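Local coordinates for protein endosialidase (Enterobacteria phage phi92, PDB 4HIZ) that probably cleaves polysialic acid as a phage endosialidase, acting within the polymer on alpha2,8 and alpha2,9 linkages, at residues N32-V37 with E66-G71; F437-N442 with S451-F456. One frame throughout, in Å; residues are numbered along the deposited sequence. Where two conformers were deposited one is given.

How the interactions relate
Interactions 1 and 2 show how the chemistry of a contact changes with its depth in a fold. Interaction 1 lies at the surface, where a phenylalanine of the loop 66-71 leans on the corner that opens strand 33-36; it is small and partly exposed, with a ring set beside backbone and hydroxyl oxygens. Interaction 2 is buried and joins strand 435-442 to the chain leading into strand 456-460 through backbone bonds, a sulfur-aromatic contact and a water. Both reach the same mixed sheet, which runs from the N-terminal extension into the family's propeller region. They also meet directly: F68 packs on F456, while F69 packs on both F456 and M438.

Interaction 1 of 2, residues N32-V37 with E66-G71; sequences NLTFKV and EGFFDG
F68 reaches from the loop 66-71 to the corner at N32, where the chain turns into strand 33-36, and its ring makes most of the contact. Beyond CB, CG stands anti to the backbone N (chi1 -173°), which carries the ring across toward the start of that strand. Near the CD1 side, the amide of N32 lies above one face of the ring, shifted toward the rim. One atom further out, CE1 meets two backbone oxygens, N32 O at 3.8 Å and L33 O at 3.9 Å, the latter from an oblique direction. At the tip, CZ comes within 4.0 Å of T34 OG1, the T34 and F68 side chains crossing at about a right angle. On the return side of the ring, CD2 sits 3.8 Å above the plane of the F69 ring, over its centre. A50, on the neighbouring strand 49-53, also touches F68, and T34 leans on the same residue. The phenylalanine thus ties the loop leading to strand 71-75 to the strand at the end of the sheet within this chain. Its C-H groups, slightly positive, probably suit the oxygens of N32, L33 and T34, at separations too long to fix the ring strictly.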
loop_
_atom_site.group_PDB
_atom_site.type_symbol
_atom_site.label_atom_id
_atom_site.label_comp_id
_atom_site.label_asym_id
_atom_site.label_seq_id
_atom_site.Cartn_x
_atom_site.Cartn_y
_atom_site.Cartn_z
ATOM N N ASN A 32 25.697 31.562 -4.109
ATOM C CA ASN A 32 24.492 32.211 -4.609
ATOM C C ASN A 32 24.750 33.264 -5.679
ATOM O O ASN A 32 23.991 34.229 -5.820
ATOM C CB ASN A 32 23.632 32.731 -3.458
ATOM C CG ASN A 32 22.474 31.798 -3.163
ATOM O OD1 ASN A 32 21.323 32.094 -3.511
ATOM N ND2 ASN A 32 22.776 30.636 -2.575
ATOM N N LEU A 33 25.808 33.039 -6.455
ATOM C CA LEU A 33 26.156 33.906 -7.567
ATOM C C LEU A 33 25.744 33.259 -8.897
ATOM O O LEU A 33 25.446 32.046 -8.965
ATOM C CB LEU A 33 27.661 34.217 -7.526
ATOM C CG LEU A 33 28.027 34.954 -6.220
ATOM C CD1 LEU A 33 29.547 35.099 -6.062
ATOM C CD2 LEU A 33 27.272 36.344 -6.102
ATOM N N THR A 34 25.728 34.066 -9.952
ATOM C CA THR A 34 25.213 33.638 -11.250
ATOM C C THR A 34 26.283 33.782 -12.341
ATOM O O THR A 34 26.940 34.819 -12.448
ATOM C CB THR A 34 23.966 34.462 -11.607
ATOM O OG1 THR A 34 22.955 34.242 -10.609
ATOM C CG2 THR A 34 23.431 34.043 -12.940
ATOM N N PHE A 35 26.480 32.721 -13.115
ATOM C CA PHE A 35 27.451 32.730 -14.210
ATOM C C PHE A 35 26.713 32.875 -15.533
ATOM O O PHE A 35 25.624 32.350 -15.671
ATOM C CB PHE A 35 28.211 31.400 -14.241
ATOM C CG PHE A 35 28.953 31.107 -12.971
ATOM C CD1 PHE A 35 30.214 31.649 -12.756
ATOM C CD2 PHE A 35 28.392 30.295 -12.003
ATOM C CE1 PHE A 35 30.902 31.395 -11.585
ATOM C CE2 PHE A 35 29.078 30.021 -10.814
ATOM C CZ PHE A 35 30.334 30.576 -10.608
ATOM N N LYS A 36 27.333 33.520 -16.518
ATOM C CA LYS A 36 26.788 33.552 -17.869
ATOM C C LYS A 36 27.575 32.546 -18.684
ATOM O O LYS A 36 28.794 32.626 -18.769
ATOM C CB LYS A 36 26.926 34.938 -18.487
ATOM C CG LYS A 36 26.364 36.025 -17.590
ATOM C CD LYS A 36 25.693 37.130 -18.388
ATOM C CE LYS A 36 25.144 38.214 -17.460
ATOM N NZ LYS A 36 24.408 37.623 -16.290
ATOM N N VAL A 37 26.883 31.577 -19.254
ATOM C CA VAL A 37 27.611 30.463 -19.839
ATOM C C VAL A 37 27.243 30.284 -21.287
ATOM O O VAL A 37 26.153 30.644 -21.729
ATOM C CB VAL A 37 27.363 29.137 -19.094
ATOM C CG1 VAL A 37 27.851 29.236 -17.646
ATOM C CG2 VAL A 37 25.864 28.734 -19.174
ATOM N N GLU A 66 21.417 22.706 -7.164
ATOM C CA GLU A 66 20.906 22.481 -5.827
ATOM C C GLU A 66 21.421 23.577 -4.893
ATOM O O GLU A 66 22.571 24.005 -5.009
ATOM C CB GLU A 66 21.333 21.098 -5.338
ATOM C CG GLU A 66 20.418 20.007 -5.885
ATOM C CD GLU A 66 19.085 19.977 -5.134
ATOM O OE1 GLU A 66 19.111 19.984 -3.877
ATOM O OE2 GLU A 66 18.023 19.970 -5.791
ATOM N N GLY A 67 20.542 24.069 -4.024
ATOM C CA GLY A 67 20.941 25.015 -2.986
ATOM C C GLY A 67 20.745 26.467 -3.385
ATOM O O GLY A 67 20.732 27.338 -2.507
ATOM N N PHE A 68 20.610 26.736 -4.692
ATOM C CA PHE A 68 20.483 28.110 -5.138
ATOM C C PHE A 68 19.199 28.698 -4.529
ATOM O O PHE A 68 19.180 29.851 -4.020
ATOM C CB PHE A 68 20.487 28.225 -6.678
ATOM C CG PHE A 68 20.535 29.647 -7.153
ATOM C CD1 PHE A 68 21.746 30.317 -7.237
ATOM C CD2 PHE A 68 19.356 30.347 -7.433
ATOM C CE1 PHE A 68 21.783 31.668 -7.629
ATOM C CE2 PHE A 68 19.387 31.690 -7.835
ATOM C CZ PHE A 68 20.605 32.348 -7.934
ATOM N N PHE A 69 18.124 27.903 -4.585
ATOM C CA PHE A 69 16.903 28.202 -3.832
ATOM C C PHE A 69 16.717 27.134 -2.788
ATOM O O PHE A 69 17.019 25.961 -3.032
ATOM C CB PHE A 69 15.656 28.187 -4.736
ATOM C CG PHE A 69 15.629 29.291 -5.744
ATOM C CD1 PHE A 69 15.672 30.615 -5.341
ATOM C CD2 PHE A 69 15.600 29.005 -7.090
ATOM C CE1 PHE A 69 15.655 31.635 -6.290
ATOM C CE2 PHE A 69 15.570 30.023 -8.036
ATOM C CZ PHE A 69 15.605 31.339 -7.643
ATOM N N ASP A 70 16.188 27.519 -1.635
ATOM C CA ASP A 70 15.864 26.526 -0.620
ATOM C C ASP A 70 14.478 25.962 -0.932
ATOM O O ASP A 70 13.480 26.298 -0.294
ATOM C CB ASP A 70 15.946 27.162 0.771
ATOM C CG ASP A 70 17.364 27.621 1.109
ATOM O OD1 ASP A 70 18.332 26.925 0.708
ATOM O OD2 ASP A 70 17.521 28.676 1.762
ATOM N N GLY A 71 14.422 25.122 -1.950
ATOM C CA GLY A 71 13.165 24.575 -2.444
ATOM C C GLY A 71 13.425 23.150 -2.918
ATOM O O GLY A 71 14.518 22.849 -3.401
#

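Interaction 2 of 2, residues F437-N442 with S451-F456; sequences FMCKIN and SNVQWF
M438 and F456 form an antiparallel hydrogen-bonded pair, joined by two backbone bonds: M438 N to F456 O at 2.8 Å and F456 N to M438 O, also 2.8 Å and nearly straight (173° at the hydrogen). The same M438 O lies at the edge of the F456 ring, 3.5 Å from CD2. One residue along, C439 SG stands over a face of the W455 indole, 3.8 Å from the centroid of the six-membered ring and 17° off its normal; a chi1 of 68° puts it there, between the backbone N and the carbonyl carbon. F437 CB packs on CE3 of the same indole, and F437 CA makes a C-H...O contact with F456 O. V453 CG2 closes the row, 3.9 Å from both C439 CB and I441 CD1. Where the backbones diverge, a water bridges them, accepting from K440 N (2.9 Å) and donating to Q454 O (2.8 Å). In the next shell, W420 meets the W455 indole edge-to-face and F390 also packs on it, while the Q454 amide bonds through NE2 to T62 OG1. Direct pairing gives way to a water bridge, which keeps K440 N and Q454 O bonded beside a buried sulfur-aromatic patch.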
loop_
_atom_site.group_PDB
_atom_site.type_symbol
_atom_site.label_atom_id
_atom_site.label_comp_id
_atom_site.label_asym_id
_atom_site.label_seq_id
_atom_site.Cartn_x
_atom_site.Cartn_y
_atom_site.Cartn_z
ATOM N N PHE A 437 9.591 26.643 -14.487
ATOM C CA PHE A 437 10.247 27.916 -14.247
ATOM C C PHE A 437 9.542 28.739 -13.181
ATOM O O PHE A 437 8.360 28.601 -12.949
ATOM C CB PHE A 437 10.200 28.776 -15.516
ATOM C CG PHE A 437 10.968 28.199 -16.678
ATOM C CD1 PHE A 437 12.324 28.486 -16.826
ATOM C CD2 PHE A 437 10.314 27.404 -17.642
ATOM C CE1 PHE A 437 13.053 27.980 -17.914
ATOM C CE2 PHE A 437 11.048 26.861 -18.736
ATOM C CZ PHE A 437 12.402 27.177 -18.877
ATOM N N MET A 438 10.302 29.608 -12.548
ATOM C CA MET A 438 9.776 30.532 -11.553
ATOM C C MET A 438 10.409 31.881 -11.844
ATOM O O MET A 438 11.592 31.971 -12.159
ATOM C CB MET A 438 10.167 30.061 -10.146
ATOM C CG MET A 438 9.614 30.982 -9.028
ATOM S SD MET A 438 10.286 30.484 -7.414
ATOM C CE MET A 438 11.970 31.137 -7.457
ATOM N N CYS A 439 9.641 32.953 -11.680
ATOM C CA CYS A 439 10.245 34.286 -11.630
ATOM C C CYS A 439 9.735 35.013 -10.392
ATOM O O CYS A 439 8.747 34.591 -9.753
ATOM C CB CYS A 439 9.994 35.109 -12.919
ATOM S SG CYS A 439 8.282 35.598 -13.210
ATOM N N LYS A 440 10.447 36.077 -10.033
ATOM C CA LYS A 440 10.146 36.827 -8.825
ATOM C C LYS A 440 10.051 38.300 -9.237
ATOM O O LYS A 440 11.075 38.925 -9.553
ATOM C CB LYS A 440 11.277 36.574 -7.816
ATOM C CG LYS A 440 11.067 37.194 -6.459
ATOM C CD LYS A 440 12.193 36.723 -5.500
ATOM C CE LYS A 440 12.114 37.459 -4.166
ATOM N NZ LYS A 440 13.058 36.932 -3.133
ATOM N N ILE A 441 8.832 38.841 -9.242
ATOM C CA ILE A 441 8.594 40.198 -9.759
ATOM C C ILE A 441 8.267 41.141 -8.608
ATOM O O ILE A 441 7.355 40.866 -7.844
ATOM C CB ILE A 441 7.406 40.227 -10.765
ATOM C CG1 ILE A 441 7.607 39.228 -11.911
ATOM C CG2 ILE A 441 7.179 41.668 -11.318
ATOM C CD1 ILE A 441 8.882 39.379 -12.573
ATOM N N ASN A 442 9.027 42.229 -8.477
ATOM C CA ASN A 442 8.735 43.250 -7.480
ATOM C C ASN A 442 7.525 44.054 -7.950
ATOM O O ASN A 442 7.601 44.782 -8.962
ATOM C CB ASN A 442 9.935 44.184 -7.305
ATOM C CG ASN A 442 9.772 45.113 -6.113
ATOM O OD1 ASN A 442 8.658 45.579 -5.818
ATOM N ND2 ASN A 442 10.876 45.362 -5.394
ATOM N N SER A 451 10.728 43.398 -19.806
ATOM C CA SER A 451 11.706 42.922 -20.805
ATOM C C SER A 451 12.873 42.162 -20.185
ATOM O O SER A 451 13.379 41.225 -20.786
ATOM C CB SER A 451 12.247 44.071 -21.647
ATOM O OG SER A 451 12.860 45.020 -20.799
ATOM N N ASN A 452 13.274 42.540 -18.980
ATOM C CA ASN A 452 14.429 41.836 -18.407
ATOM C C ASN A 452 14.054 40.793 -17.368
ATOM O O ASN A 452 14.878 40.377 -16.556
ATOM C CB ASN A 452 15.493 42.804 -17.883
ATOM C CG ASN A 452 16.138 43.596 -18.997
ATOM O OD1 ASN A 452 16.067 44.823 -19.020
ATOM N ND2 ASN A 452 16.756 42.896 -19.949
ATOM N N VAL A 453 12.832 40.278 -17.476
ATOM C CA VAL A 453 12.412 39.214 -16.565
ATOM C C VAL A 453 13.396 38.046 -16.571
ATOM O O VAL A 453 13.888 37.624 -17.639
ATOM C CB VAL A 453 10.953 38.728 -16.834
ATOM C CG1 VAL A 453 10.811 38.119 -18.222
ATOM C CG2 VAL A 453 10.506 37.729 -15.736
ATOM N N GLN A 454 13.704 37.564 -15.369
ATOM C CA GLN A 454 14.617 36.448 -15.183
ATOM C C GLN A 454 13.795 35.227 -14.765
ATOM O O GLN A 454 13.331 35.125 -13.623
ATOM C CB GLN A 454 15.662 36.793 -14.126
ATOM C CG GLN A 454 16.646 35.653 -13.927
ATOM C CD GLN A 454 17.832 36.027 -13.077
ATOM O OE1 GLN A 454 17.771 36.972 -12.294
ATOM N NE2 GLN A 454 18.933 35.300 -13.247
ATOM N N TRP A 455 13.592 34.306 -15.699
ATOM C CA TRP A 455 12.969 33.030 -15.360
ATOM C C TRP A 455 14.019 32.002 -14.937
ATOM O O TRP A 455 15.035 31.801 -15.629
ATOM C CB TRP A 455 12.251 32.472 -16.584
ATOM C CG TRP A 455 10.988 33.212 -17.015
ATOM C CD1 TRP A 455 10.829 34.034 -18.125
ATOM C CD2 TRP A 455 9.699 33.073 -16.431
ATOM N NE1 TRP A 455 9.518 34.439 -18.219
ATOM C CE2 TRP A 455 8.798 33.853 -17.206
ATOM C CE3 TRP A 455 9.211 32.360 -15.332
ATOM C CZ2 TRP A 455 7.438 33.929 -16.916
ATOM C CZ3 TRP A 455 7.871 32.424 -15.036
ATOM C CH2 TRP A 455 6.980 33.214 -15.822
ATOM N N PHE A 456 13.778 31.375 -13.786
ATOM C CA PHE A 456 14.661 30.339 -13.269
ATOM C C PHE A 456 14.045 28.964 -13.506
ATOM O O PHE A 456 12.940 28.698 -13.052
ATOM C CB PHE A 456 14.815 30.516 -11.748
ATOM C CG PHE A 456 15.485 31.809 -11.335
ATOM C CD1 PHE A 456 16.874 31.855 -11.167
ATOM C CD2 PHE A 456 14.721 32.942 -11.017
ATOM C CE1 PHE A 456 17.513 33.029 -10.760
ATOM C CE2 PHE A 456 15.346 34.121 -10.606
ATOM C CZ PHE A 456 16.728 34.162 -10.463
HETATM O O HOH W 1 12.935 36.728 -11.362
#